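Local coordinates for periplasmic binding protein (Agrobacterium tumefaciens str. B6, PDB 5L9G) that binds the opine mannopine in the periplasm and probably delivers it to an ABC transporter for uptake into the cell, at residues I81-Q86 with Q158-I163; P98-K103 with A265-L270; S274-Q279 with Y296-Y301; N325-A328 with W333-E336. All blocks are in the same frame, centred on the assembly; numbering follows the deposited sequence.

From the N terminus, 81-86 comes first, then 98-103, and each is met again much later in the chain. Interaction 1 closes the loop from 81-86 to 158-163 beside mannopine, while interaction 2 carries 98-103 on to helix 263-273, so the two cross along the chain. These are the long-range returns within the two-lobed fold of a periplasmic binding protein; the other two contacts are local. Interaction 3 follows in series, a short return between helices 276-279 and 294-299, and touches interaction 2 where Val101 meets Ser274. Interaction 4 lies within helix 324-343; Trp327 brings it against interaction 1, their centres 7 Å apart.

Interaction 1. Residues I81-Q86 with Q158-I163; sequences IADEPQ and QPIGMI. With MO0 (mannopine), chain C.
Ile160 reaches Ala82 and Asp83 with a single methyl, its CD1. With chi1 at -63°, CG1 lies anti to the carbonyl carbon, and the extended second torsion carries CD1 forward until it stands 3.7 Å from Ala82 CB. The same methyl comes within 3.5 Å of Asp83 OD1, an apolar group lying against one oxygen of a carboxylate whose other oxygen serves the ligand. No hydrogen bond joins the two segments.

Asp83 divides its polar work between its two oxygens. OD2 accepts a hydrogen bond from the hydroxyl OAB of mannopine at 2.9 Å, at the sugar-derived end of the opine. OD1 takes the side-chain amide of Gln86, NE2 to OD1 2.9 Å, on the anti side and 26° out of the carboxylate plane; with an N-H...O angle of 133° the bond is bent. Gln86 is thus a second-shell residue that helps set the rotation of a first-shell carboxylate, while the Ile160 methyl packs against the same oxygen, OD1. Other ligand bonds come from residues such as Ser119, Arg229 and Asp252.

The contact lies just after strand 76-80, where the chain turns into helix 84-89, and on the loop leading from strand 153-156 into helix 162-169. Helix 324-343 packs alongside both segments, its Trp327 touching Ile160 and its Ala328 touching Pro85.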
loop_
_atom_site.group_PDB
_atom_site.type_symbol
_atom_site.label_atom_id
_atom_site.label_comp_id
_atom_site.label_asym_id
_atom_site.label_seq_id
_atom_site.Cartn_x
_atom_site.Cartn_y
_atom_site.Cartn_z
ATOM N N ILE A 81 -1.300 -6.943 -0.247
ATOM C CA ILE A 81 -1.410 -8.231 -0.950
ATOM C C ILE A 81 -0.063 -8.964 -1.063
ATOM O O ILE A 81 -0.046 -10.199 -1.087
ATOM C CB ILE A 81 -2.099 -8.054 -2.341
ATOM C CG1 ILE A 81 -2.578 -9.410 -2.924
ATOM C CG2 ILE A 81 -1.211 -7.259 -3.329
ATOM C CD1 ILE A 81 -3.452 -9.344 -4.205
ATOM N N ALA A 82 1.048 -8.211 -1.189
ATOM C CA ALA A 82 2.378 -8.804 -1.363
ATOM C C ALA A 82 3.016 -9.260 -0.051
ATOM O O ALA A 82 4.035 -9.947 -0.098
ATOM C CB ALA A 82 3.293 -7.864 -2.145
ATOM N N ASP A 83 2.421 -8.903 1.123
ATOM C CA ASP A 83 2.904 -9.427 2.411
ATOM C C ASP A 83 2.134 -10.694 2.781
ATOM O O ASP A 83 2.578 -11.443 3.653
ATOM C CB ASP A 83 2.752 -8.386 3.546
ATOM C CG ASP A 83 3.926 -7.439 3.656
ATOM O OD1 ASP A 83 5.050 -7.832 3.265
ATOM O OD2 ASP A 83 3.726 -6.313 4.142
ATOM N N GLU A 84 0.975 -10.927 2.130
ATOM C CA GLU A 84 0.127 -12.091 2.391
ATOM C C GLU A 84 0.884 -13.438 2.222
ATOM O O GLU A 84 0.790 -14.263 3.133
ATOM C CB GLU A 84 -1.173 -12.033 1.556
ATOM C CG GLU A 84 -2.147 -13.170 1.846
ATOM C CD GLU A 84 -2.018 -14.436 1.008
ATOM O OE1 GLU A 84 -2.627 -15.444 1.422
ATOM O OE2 GLU A 84 -1.387 -14.422 -0.074
ATOM N N PRO A 85 1.666 -13.681 1.140
ATOM C CA PRO A 85 2.361 -14.981 1.040
ATOM C C PRO A 85 3.330 -15.272 2.193
ATOM O O PRO A 85 3.252 -16.359 2.768
ATOM C CB PRO A 85 3.061 -14.910 -0.320
ATOM C CG PRO A 85 2.288 -13.877 -1.107
ATOM C CD PRO A 85 1.897 -12.857 -0.071
ATOM N N GLN A 86 4.199 -14.303 2.567
ATOM C CA GLN A 86 5.158 -14.519 3.661
ATOM C C GLN A 86 4.480 -14.607 5.040
ATOM O O GLN A 86 4.943 -15.381 5.883
ATOM C CB GLN A 86 6.311 -13.499 3.643
ATOM C CG GLN A 86 5.944 -12.035 3.923
ATOM C CD GLN A 86 7.165 -11.145 3.910
ATOM O OE1 GLN A 86 8.275 -11.542 4.298
ATOM N NE2 GLN A 86 6.996 -9.933 3.426
ATOM N N GLN A 158 10.386 0.225 4.048
ATOM C CA GLN A 158 10.050 -1.170 3.711
ATOM C C GLN A 158 10.196 -1.322 2.185
ATOM O O GLN A 158 10.084 -0.311 1.475
ATOM C CB GLN A 158 8.677 -1.579 4.233
ATOM C CG GLN A 158 8.622 -1.598 5.757
ATOM C CD GLN A 158 7.294 -2.077 6.246
ATOM O OE1 GLN A 158 6.515 -1.340 6.871
ATOM N NE2 GLN A 158 7.009 -3.323 5.961
ATOM N N PRO A 159 10.500 -2.536 1.668
ATOM C CA PRO A 159 10.908 -2.654 0.250
ATOM C C PRO A 159 9.852 -2.764 -0.840
ATOM O O PRO A 159 10.232 -2.559 -1.993
ATOM C CB PRO A 159 11.776 -3.925 0.246
ATOM C CG PRO A 159 11.210 -4.762 1.310
ATOM C CD PRO A 159 10.764 -3.803 2.402
ATOM N N ILE A 160 8.592 -3.132 -0.542
ATOM C CA ILE A 160 7.571 -3.283 -1.609
ATOM C C ILE A 160 7.373 -1.967 -2.375
ATOM O O ILE A 160 7.023 -0.953 -1.788
ATOM C CB ILE A 160 6.237 -3.916 -1.126
ATOM C CG1 ILE A 160 6.504 -5.373 -0.619
ATOM C CG2 ILE A 160 5.193 -3.910 -2.270
ATOM C CD1 ILE A 160 5.388 -5.975 0.262
ATOM N N GLY A 161 7.655 -2.010 -3.675
ATOM C CA GLY A 161 7.567 -0.837 -4.548
ATOM C C GLY A 161 8.904 -0.133 -4.702
ATOM O O GLY A 161 9.146 0.505 -5.727
ATOM N N MET A 162 9.802 -0.272 -3.705
ATOM C CA MET A 162 11.133 0.365 -3.706
ATOM C C MET A 162 12.148 -0.396 -4.566
ATOM O O MET A 162 12.901 0.235 -5.317
ATOM C CB MET A 162 11.652 0.573 -2.268
ATOM C CG MET A 162 10.627 1.246 -1.330
ATOM S SD MET A 162 10.198 2.938 -1.868
ATOM C CE MET A 162 8.462 2.781 -2.118
ATOM N N ILE A 163 12.173 -1.742 -4.467
ATOM C CA ILE A 163 13.063 -2.587 -5.284
ATOM C C ILE A 163 12.680 -2.421 -6.766
ATOM O O ILE A 163 13.548 -2.234 -7.616
ATOM C CB ILE A 163 13.002 -4.089 -4.857
ATOM C CG1 ILE A 163 13.285 -4.293 -3.331
ATOM C CG2 ILE A 163 13.900 -4.978 -5.740
ATOM C CD1 ILE A 163 14.692 -3.895 -2.793
HETATM O OAB MO0 C . 1.157 -5.323 5.012
HETATM C CAF MO0 C . 1.530 -4.441 6.036
HETATM C CAG MO0 C . 1.712 -3.012 5.558
HETATM O OAC MO0 C . 3.014 -2.821 5.124
HETATM C CAH MO0 C . 0.665 -2.539 4.581
HETATM O OAM MO0 C . -0.611 -2.701 5.082
HETATM C CAI MO0 C . 0.861 -1.122 4.043
HETATM O OAD MO0 C . 0.801 -0.182 5.072
HETATM C CAJ MO0 C . -0.073 -0.807 2.909
HETATM O OAE MO0 C . 0.134 -1.723 1.872
HETATM C CAK MO0 C . -0.001 0.641 2.403
HETATM N N MO0 C . -1.359 1.197 2.353
HETATM C CA MO0 C . -1.419 2.506 1.657
HETATM C C MO0 C . -1.532 3.624 2.666
HETATM O O MO0 C . -1.419 3.366 3.883
HETATM C CB MO0 C . -2.525 2.586 0.633
HETATM C CG MO0 C . -3.891 2.781 1.256
HETATM C CD MO0 C . -5.011 2.371 0.365
HETATM O OE1 MO0 C . -5.695 3.377 -0.330
HETATM N NE2 MO0 C . -5.377 1.194 0.216
HETATM O OXT MO0 C . -1.673 4.834 2.300
#

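Interaction 2. Residues P98-K103 with A265-L270; sequences PDIVNK and AAMRFL
Ile100 points from its loop toward helix 263-273, and its CD1 methyl rests against both Met267 and Leu270, which lie three residues apart on the helix. The Ile100 and Met267 side chains meet at about a right angle. CG1 of Ile100 stands anti to the backbone N (chi1 -169°), a torsion that extends CD1 toward the helix. There it lies 3.8 Å from Met267 SD and 3.7 Å from the backbone O of the same methionine.

Met267 leaves the helix with CG also anti to N, and the bends at chi2 and chi3 turn CG and SD toward the isoleucine. Leu270 meets the same methyl from the following turn, CD2 to Ile100 CD1 3.9 Å.

This is apolar packing of an irregular loop on a helix of a two-lobed periplasmic binding protein: the loop lies between helix 84-89 and strand 111-112, and the helix comes next after the long strand 240-256, across a short connection. Both helix side chains also touch that strand, Met267 on Ile256 and Leu270 on Tyr254, and Met267 further meets Leu96 and Asp97, in the same loop just ahead of 98-103. Phe269 instead packs on helix 30-48, against Trp41, Ala44 and Ala45.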
loop_
_atom_site.group_PDB
_atom_site.type_symbol
_atom_site.label_atom_id
_atom_site.label_comp_id
_atom_site.label_asym_id
_atom_site.label_seq_id
_atom_site.Cartn_x
_atom_site.Cartn_y
_atom_site.Cartn_z
ATOM N N PRO A 98 -15.121 -20.346 3.798
ATOM C CA PRO A 98 -15.167 -20.511 2.335
ATOM C C PRO A 98 -15.807 -19.392 1.504
ATOM O O PRO A 98 -15.168 -18.925 0.551
ATOM C CB PRO A 98 -15.924 -21.827 2.151
ATOM C CG PRO A 98 -15.652 -22.592 3.382
ATOM C CD PRO A 98 -15.542 -21.590 4.485
ATOM N N ASP A 99 -17.051 -18.985 1.818
ATOM C CA ASP A 99 -17.729 -17.985 0.992
ATOM C C ASP A 99 -17.812 -16.598 1.660
ATOM O O ASP A 99 -18.857 -15.944 1.595
ATOM C CB ASP A 99 -19.119 -18.504 0.540
ATOM C CG ASP A 99 -19.098 -19.697 -0.419
ATOM O OD1 ASP A 99 -18.164 -19.781 -1.255
ATOM O OD2 ASP A 99 -20.042 -20.517 -0.368
ATOM N N ILE A 100 -16.690 -16.134 2.252
ATOM C CA ILE A 100 -16.588 -14.826 2.929
ATOM C C ILE A 100 -16.938 -13.671 1.947
ATOM O O ILE A 100 -17.559 -12.686 2.347
ATOM C CB ILE A 100 -15.232 -14.661 3.676
ATOM C CG1 ILE A 100 -15.231 -13.420 4.598
ATOM C CG2 ILE A 100 -14.023 -14.686 2.730
ATOM C CD1 ILE A 100 -14.498 -13.597 5.919
ATOM N N VAL A 101 -16.585 -13.834 0.667
ATOM C CA VAL A 101 -16.943 -12.967 -0.455
ATOM C C VAL A 101 -17.154 -13.878 -1.662
ATOM O O VAL A 101 -16.721 -15.030 -1.654
ATOM C CB VAL A 101 -15.908 -11.845 -0.787
ATOM C CG1 VAL A 101 -15.812 -10.810 0.331
ATOM C CG2 VAL A 101 -14.537 -12.417 -1.147
ATOM N N ASN A 102 -17.780 -13.339 -2.700
ATOM C CA ASN A 102 -17.927 -13.967 -4.003
ATOM C C ASN A 102 -16.726 -13.396 -4.782
ATOM O O ASN A 102 -16.674 -12.191 -5.043
ATOM C CB ASN A 102 -19.274 -13.565 -4.637
ATOM C CG ASN A 102 -19.535 -14.088 -6.031
ATOM O OD1 ASN A 102 -18.687 -14.710 -6.675
ATOM N ND2 ASN A 102 -20.729 -13.819 -6.539
ATOM N N LYS A 103 -15.732 -14.253 -5.108
ATOM C CA LYS A 103 -14.502 -13.847 -5.816
ATOM C C LYS A 103 -14.754 -13.115 -7.152
ATOM O O LYS A 103 -13.951 -12.256 -7.523
ATOM C CB LYS A 103 -13.544 -15.034 -6.003
ATOM C CG LYS A 103 -12.945 -15.545 -4.693
ATOM C CD LYS A 103 -11.846 -16.564 -4.936
ATOM C CE LYS A 103 -11.274 -17.103 -3.648
ATOM N NZ LYS A 103 -10.014 -17.854 -3.879
ATOM N N ALA A 265 -16.293 -13.655 15.650
ATOM C CA ALA A 265 -16.909 -12.333 15.495
ATOM C C ALA A 265 -16.165 -11.530 14.396
ATOM O O ALA A 265 -16.797 -10.839 13.583
ATOM C CB ALA A 265 -16.873 -11.578 16.817
ATOM N N ALA A 266 -14.822 -11.661 14.354
ATOM C CA ALA A 266 -13.971 -11.011 13.353
ATOM C C ALA A 266 -14.324 -11.488 11.933
ATOM O O ALA A 266 -14.369 -10.671 11.018
ATOM C CB ALA A 266 -12.504 -11.279 13.651
ATOM N N MET A 267 -14.617 -12.797 11.761
ATOM C CA MET A 267 -15.018 -13.379 10.478
ATOM C C MET A 267 -16.322 -12.717 9.973
ATOM O O MET A 267 -16.380 -12.297 8.813
ATOM C CB MET A 267 -15.158 -14.916 10.597
ATOM C CG MET A 267 -14.975 -15.648 9.297
ATOM S SD MET A 267 -13.252 -15.752 8.727
ATOM C CE MET A 267 -12.679 -17.127 9.674
ATOM N N ARG A 268 -17.333 -12.577 10.866
ATOM C CA ARG A 268 -18.631 -11.958 10.557
ATOM C C ARG A 268 -18.429 -10.491 10.181
ATOM O O ARG A 268 -19.045 -10.004 9.235
ATOM C CB ARG A 268 -19.599 -12.028 11.759
ATOM C CG ARG A 268 -20.037 -13.414 12.182
ATOM C CD ARG A 268 -21.384 -13.384 12.910
ATOM N NE ARG A 268 -21.383 -12.507 14.085
ATOM C CZ ARG A 268 -22.224 -11.491 14.274
ATOM N NH1 ARG A 268 -23.143 -11.201 13.361
ATOM N NH2 ARG A 268 -22.160 -10.767 15.384
ATOM N N PHE A 269 -17.560 -9.796 10.930
ATOM C CA PHE A 269 -17.248 -8.376 10.751
ATOM C C PHE A 269 -16.587 -8.139 9.385
ATOM O O PHE A 269 -17.037 -7.279 8.616
ATOM C CB PHE A 269 -16.379 -7.890 11.922
ATOM C CG PHE A 269 -16.172 -6.394 12.064
ATOM C CD1 PHE A 269 -17.108 -5.488 11.565
ATOM C CD2 PHE A 269 -15.092 -5.895 12.780
ATOM C CE1 PHE A 269 -16.936 -4.102 11.740
ATOM C CE2 PHE A 269 -14.913 -4.512 12.940
ATOM C CZ PHE A 269 -15.835 -3.626 12.417
ATOM N N LEU A 270 -15.589 -8.979 9.046
ATOM C CA LEU A 270 -14.899 -8.928 7.752
ATOM C C LEU A 270 -15.856 -9.210 6.585
ATOM O O LEU A 270 -15.785 -8.508 5.582
ATOM C CB LEU A 270 -13.690 -9.880 7.730
ATOM C CG LEU A 270 -12.912 -9.986 6.400
ATOM C CD1 LEU A 270 -12.456 -8.625 5.896
ATOM C CD2 LEU A 270 -11.764 -10.952 6.521
#

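Interaction 3. Residues S274-Q279 with Y296-Y301; sequences SKAEYQ and YDLAKY. With EDO (1,2-ethanediol), chain H.
The Tyr301 ring, whose hydroxyl approaches Gln279 O at 4.0 Å, carries the methyl of Ala299 on one face, CB standing 3.4 Å above the plane and offset toward the rim. Tyr296 CD2 lies at its edge, in the ring plane. The Tyr301 hydroxyl is hydrogen-bonded to the carbonyl O of Lys280, immediately beyond Gln279. In the partner segment, Tyr278 has Glu277 CG over one face, and its ring packs on helix 30-48 while its hydroxyl bonds Glu272.

Away from the rings, the meeting is between aliphatic groups. Leu298 CD1 touches Ala276 CB at 3.7 Å and also lies 3.8 Å from Glu277 N, so this methyl rests on the first turn of helix 276-279. A chi1 of -63° sets the leucine's branch point beside its own backbone N, and an extended chi2 holds CD1 out toward that turn.

The two pieces are short helices at the surface of the binding-protein fold, joined by a connection that includes strand 289-290. Lys275 occupies the N-cap position of the first, and its O accepts from both Tyr278 N and Gln279 N. At the other helix's end, Lys300 leaves helical geometry with positive phi.

Gln279 turns its amide to Asn118 O and Asn292 N. An ethanediol, probably from the crystallisation liquor, accepts from Ala276 N at its O2, 3.2 Å away and nearly straight at 168°.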
loop_
_atom_site.group_PDB
_atom_site.type_symbol
_atom_site.label_atom_id
_atom_site.label_comp_id
_atom_site.label_asym_id
_atom_site.label_seq_id
_atom_site.Cartn_x
_atom_site.Cartn_y
_atom_site.Cartn_z
ATOM N N SER A 274 -16.887 -6.071 3.800
ATOM C CA SER A 274 -16.467 -6.312 2.410
ATOM C C SER A 274 -17.597 -6.031 1.408
ATOM O O SER A 274 -17.353 -6.004 0.195
ATOM C CB SER A 274 -15.972 -7.746 2.241
ATOM O OG SER A 274 -14.813 -8.009 3.012
ATOM N N LYS A 275 -18.830 -5.838 1.913
ATOM C CA LYS A 275 -20.026 -5.587 1.097
ATOM C C LYS A 275 -19.955 -4.298 0.282
ATOM O O LYS A 275 -19.359 -3.325 0.734
ATOM C CB LYS A 275 -21.299 -5.630 1.943
ATOM C CG LYS A 275 -21.705 -7.049 2.352
ATOM C CD LYS A 275 -22.944 -7.026 3.239
ATOM C CE LYS A 275 -23.509 -8.408 3.447
ATOM N NZ LYS A 275 -24.664 -8.389 4.388
ATOM N N ALA A 276 -20.571 -4.300 -0.919
ATOM C CA ALA A 276 -20.616 -3.174 -1.865
ATOM C C ALA A 276 -21.172 -1.875 -1.237
ATOM O O ALA A 276 -20.662 -0.784 -1.530
ATOM C CB ALA A 276 -21.456 -3.567 -3.072
ATOM N N GLU A 277 -22.208 -2.010 -0.366
ATOM C CA GLU A 277 -22.884 -0.918 0.346
ATOM C C GLU A 277 -21.938 -0.096 1.243
ATOM O O GLU A 277 -22.246 1.064 1.533
ATOM C CB GLU A 277 -24.105 -1.436 1.136
ATOM C CG GLU A 277 -23.773 -2.327 2.320
ATOM C CD GLU A 277 -24.928 -3.156 2.833
ATOM O OE1 GLU A 277 -25.619 -2.728 3.785
ATOM O OE2 GLU A 277 -25.123 -4.263 2.284
ATOM N N TYR A 278 -20.823 -0.704 1.703
ATOM C CA TYR A 278 -19.808 -0.029 2.528
ATOM C C TYR A 278 -18.657 0.429 1.655
ATOM O O TYR A 278 -18.197 1.563 1.796
ATOM C CB TYR A 278 -19.293 -0.945 3.651
ATOM C CG TYR A 278 -20.404 -1.496 4.515
ATOM C CD1 TYR A 278 -21.100 -0.675 5.400
ATOM C CD2 TYR A 278 -20.796 -2.825 4.414
ATOM C CE1 TYR A 278 -22.158 -1.168 6.165
ATOM C CE2 TYR A 278 -21.833 -3.335 5.195
ATOM C CZ TYR A 278 -22.516 -2.501 6.063
ATOM O OH TYR A 278 -23.552 -2.989 6.819
ATOM N N GLN A 279 -18.194 -0.463 0.749
ATOM C CA GLN A 279 -17.099 -0.219 -0.196
ATOM C C GLN A 279 -17.317 1.046 -1.042
ATOM O O GLN A 279 -16.354 1.768 -1.313
ATOM C CB GLN A 279 -16.912 -1.455 -1.088
ATOM C CG GLN A 279 -16.091 -2.561 -0.425
ATOM C CD GLN A 279 -14.626 -2.408 -0.771
ATOM O OE1 GLN A 279 -14.244 -2.396 -1.946
ATOM N NE2 GLN A 279 -13.773 -2.220 0.236
ATOM N N TYR A 296 -18.903 0.342 -7.564
ATOM C CA TYR A 296 -18.897 1.288 -8.685
ATOM C C TYR A 296 -20.296 1.527 -9.252
ATOM O O TYR A 296 -20.634 2.671 -9.565
ATOM C CB TYR A 296 -17.920 0.829 -9.780
ATOM C CG TYR A 296 -16.479 0.911 -9.336
ATOM C CD1 TYR A 296 -15.868 -0.156 -8.679
ATOM C CD2 TYR A 296 -15.737 2.075 -9.520
ATOM C CE1 TYR A 296 -14.557 -0.066 -8.219
ATOM C CE2 TYR A 296 -14.422 2.172 -9.071
ATOM C CZ TYR A 296 -13.838 1.102 -8.417
ATOM O OH TYR A 296 -12.545 1.199 -7.974
ATOM N N ASP A 297 -21.118 0.455 -9.338
ATOM C CA ASP A 297 -22.501 0.495 -9.820
ATOM C C ASP A 297 -23.375 1.307 -8.856
ATOM O O ASP A 297 -24.260 2.033 -9.305
ATOM C CB ASP A 297 -23.080 -0.936 -9.971
ATOM C CG ASP A 297 -22.200 -1.984 -10.657
ATOM O OD1 ASP A 297 -21.140 -1.606 -11.219
ATOM O OD2 ASP A 297 -22.572 -3.183 -10.633
ATOM N N LEU A 298 -23.100 1.204 -7.534
ATOM C CA LEU A 298 -23.851 1.912 -6.486
ATOM C C LEU A 298 -23.486 3.388 -6.336
ATOM O O LEU A 298 -24.381 4.216 -6.149
ATOM C CB LEU A 298 -23.709 1.218 -5.115
ATOM C CG LEU A 298 -24.251 -0.207 -4.950
ATOM C CD1 LEU A 298 -23.836 -0.772 -3.610
ATOM C CD2 LEU A 298 -25.781 -0.257 -5.063
ATOM N N ALA A 299 -22.178 3.712 -6.375
ATOM C CA ALA A 299 -21.682 5.075 -6.157
ATOM C C ALA A 299 -21.695 5.993 -7.385
ATOM O O ALA A 299 -21.822 7.210 -7.216
ATOM C CB ALA A 299 -20.292 5.028 -5.558
ATOM N N LYS A 300 -21.530 5.423 -8.601
ATOM C CA LYS A 300 -21.502 6.128 -9.897
ATOM C C LYS A 300 -20.533 7.339 -9.889
ATOM O O LYS A 300 -20.944 8.457 -10.205
ATOM C CB LYS A 300 -22.930 6.517 -10.361
ATOM C CG LYS A 300 -23.892 5.335 -10.503
ATOM C CD LYS A 300 -25.274 5.769 -10.984
ATOM C CE LYS A 300 -26.250 4.617 -11.043
ATOM N NZ LYS A 300 -26.817 4.277 -9.712
ATOM N N TYR A 301 -19.253 7.103 -9.500
ATOM C CA TYR A 301 -18.200 8.123 -9.397
ATOM C C TYR A 301 -18.049 8.982 -10.660
ATOM O O TYR A 301 -18.088 8.452 -11.775
ATOM C CB TYR A 301 -16.836 7.498 -9.039
ATOM C CG TYR A 301 -16.849 6.585 -7.831
ATOM C CD1 TYR A 301 -16.971 7.099 -6.543
ATOM C CD2 TYR A 301 -16.679 5.211 -7.972
ATOM C CE1 TYR A 301 -16.968 6.262 -5.427
ATOM C CE2 TYR A 301 -16.667 4.364 -6.864
ATOM C CZ TYR A 301 -16.809 4.894 -5.593
ATOM O OH TYR A 301 -16.808 4.057 -4.507
HETATM C C1 EDO H . -19.918 -8.304 -1.721
HETATM O O1 EDO H . -19.136 -8.910 -0.679
HETATM C C2 EDO H . -21.266 -7.776 -1.213
HETATM O O2 EDO H . -21.849 -6.917 -2.163
#

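Interaction 4. Residues N325-A328 with W333-E336; sequences NFWA and WASE. With EDO (1,2-ethanediol), chain F.
Trp327 and Ala334 make the closer of two apolar contacts between residues seven apart, two turns along helix 324-343. A chi1 of -69° swings the indole to the side of the backbone N and brings the outer corner of its six-membered ring to the alanine methyl: CZ3 lies 3.4 Å and CH2 3.8 Å from Ala334 CB. The methyl approaches the ring obliquely.

Aromatic contact is looser. Phe326 CZ and Trp333 CZ3 are 4.4 Å apart, with the tryptophan carbon at the edge of the phenyl ring and near its plane. Within 325-328 the two neighbouring rings also meet, Phe326 CD2 standing 3.6 Å above one face of the Trp327 indole, offset toward its rim, while Trp327 CD1 lies at the phenyl edge.

Polar links lead outward: Trp327 NE1 donates to Glu164 OE1, which helps fix the indole's rotation, and Ser335 OG bonds the backbone O of Ala331 one turn back. A weak bond joins Ala328 O to an ethanediol, probably from the crystallisation liquor.

Phe326 meets the ring of His330 in its own helix and that of Tyr178 outside it, and Trp333 lies on Arg187 and Ile191 of helix 184-197. Trp327 packs on Ala82, ahead of helix 84-89, and on Pro159, ahead of helix 162-169.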
loop_
_atom_site.group_PDB
_atom_site.type_symbol
_atom_site.label_atom_id
_atom_site.label_comp_id
_atom_site.label_asym_id
_atom_site.label_seq_id
_atom_site.Cartn_x
_atom_site.Cartn_y
_atom_site.Cartn_z
ATOM N N ASN A 325 3.710 -13.093 -6.320
ATOM C CA ASN A 325 4.555 -14.275 -6.557
ATOM C C ASN A 325 6.038 -13.943 -6.375
ATOM O O ASN A 325 6.765 -14.767 -5.830
ATOM C CB ASN A 325 4.291 -14.886 -7.935
ATOM C CG ASN A 325 2.891 -15.433 -8.132
ATOM O OD1 ASN A 325 2.332 -15.388 -9.232
ATOM N ND2 ASN A 325 2.280 -15.949 -7.076
ATOM N N PHE A 326 6.475 -12.722 -6.781
ATOM C CA PHE A 326 7.857 -12.283 -6.591
ATOM C C PHE A 326 8.133 -12.180 -5.086
ATOM O O PHE A 326 9.144 -12.689 -4.599
ATOM C CB PHE A 326 8.114 -10.909 -7.242
ATOM C CG PHE A 326 9.477 -10.349 -6.894
ATOM C CD1 PHE A 326 10.622 -10.792 -7.557
ATOM C CD2 PHE A 326 9.624 -9.410 -5.877
ATOM C CE1 PHE A 326 11.884 -10.311 -7.200
ATOM C CE2 PHE A 326 10.889 -8.934 -5.522
ATOM C CZ PHE A 326 12.009 -9.386 -6.187
ATOM N N TRP A 327 7.235 -11.482 -4.366
ATOM C CA TRP A 327 7.346 -11.253 -2.933
ATOM C C TRP A 327 7.219 -12.550 -2.124
ATOM O O TRP A 327 7.860 -12.667 -1.086
ATOM C CB TRP A 327 6.377 -10.154 -2.502
ATOM C CG TRP A 327 6.842 -8.841 -3.059
ATOM C CD1 TRP A 327 6.426 -8.250 -4.217
ATOM C CD2 TRP A 327 7.985 -8.102 -2.617
ATOM N NE1 TRP A 327 7.188 -7.130 -4.475
ATOM C CE2 TRP A 327 8.156 -7.019 -3.508
ATOM C CE3 TRP A 327 8.852 -8.217 -1.514
ATOM C CZ2 TRP A 327 9.186 -6.085 -3.360
ATOM C CZ3 TRP A 327 9.862 -7.282 -1.362
ATOM C CH2 TRP A 327 10.008 -6.219 -2.263
ATOM N N ALA A 328 6.505 -13.552 -2.646
ATOM C CA ALA A 328 6.398 -14.868 -1.998
ATOM C C ALA A 328 7.778 -15.555 -1.949
ATOM O O ALA A 328 8.111 -16.251 -0.987
ATOM C CB ALA A 328 5.417 -15.744 -2.770
ATOM N N TRP A 333 15.062 -11.946 1.246
ATOM C CA TRP A 333 16.230 -11.349 0.588
ATOM C C TRP A 333 16.036 -9.826 0.525
ATOM O O TRP A 333 16.947 -9.071 0.865
ATOM C CB TRP A 333 16.420 -11.898 -0.857
ATOM C CG TRP A 333 17.318 -11.026 -1.699
ATOM C CD1 TRP A 333 18.683 -11.005 -1.677
ATOM C CD2 TRP A 333 16.912 -9.948 -2.560
ATOM N NE1 TRP A 333 19.154 -9.995 -2.484
ATOM C CE2 TRP A 333 18.088 -9.339 -3.048
ATOM C CE3 TRP A 333 15.665 -9.465 -3.007
ATOM C CZ2 TRP A 333 18.055 -8.258 -3.934
ATOM C CZ3 TRP A 333 15.633 -8.366 -3.843
ATOM C CH2 TRP A 333 16.815 -7.773 -4.299
ATOM N N ALA A 334 14.868 -9.394 0.017
ATOM C CA ALA A 334 14.529 -7.983 -0.168
ATOM C C ALA A 334 14.579 -7.176 1.125
ATOM O O ALA A 334 15.207 -6.118 1.139
ATOM C CB ALA A 334 13.189 -7.849 -0.860
ATOM N N SER A 335 14.016 -7.714 2.223
ATOM C CA SER A 335 14.024 -7.062 3.537
ATOM C C SER A 335 15.450 -6.808 4.035
ATOM O O SER A 335 15.775 -5.663 4.351
ATOM C CB SER A 335 13.247 -7.892 4.560
ATOM O OG SER A 335 11.869 -7.897 4.229
ATOM N N GLU A 336 16.304 -7.858 4.056
ATOM C CA GLU A 336 17.694 -7.765 4.497
ATOM C C GLU A 336 18.541 -6.832 3.617
ATOM O O GLU A 336 19.237 -5.974 4.155
ATOM C CB GLU A 336 18.333 -9.173 4.638
ATOM C CG GLU A 336 19.823 -9.160 4.953
ATOM C CD GLU A 336 20.405 -10.484 5.398
ATOM O OE1 GLU A 336 21.012 -11.187 4.557
ATOM O OE2 GLU A 336 20.276 -10.808 6.600
HETATM C C1 EDO F . 10.651 -18.912 -0.919
HETATM O O1 EDO F . 9.506 -19.244 -1.707
HETATM C C2 EDO F . 11.918 -18.822 -1.815
HETATM O O2 EDO F . 13.068 -18.435 -1.075
#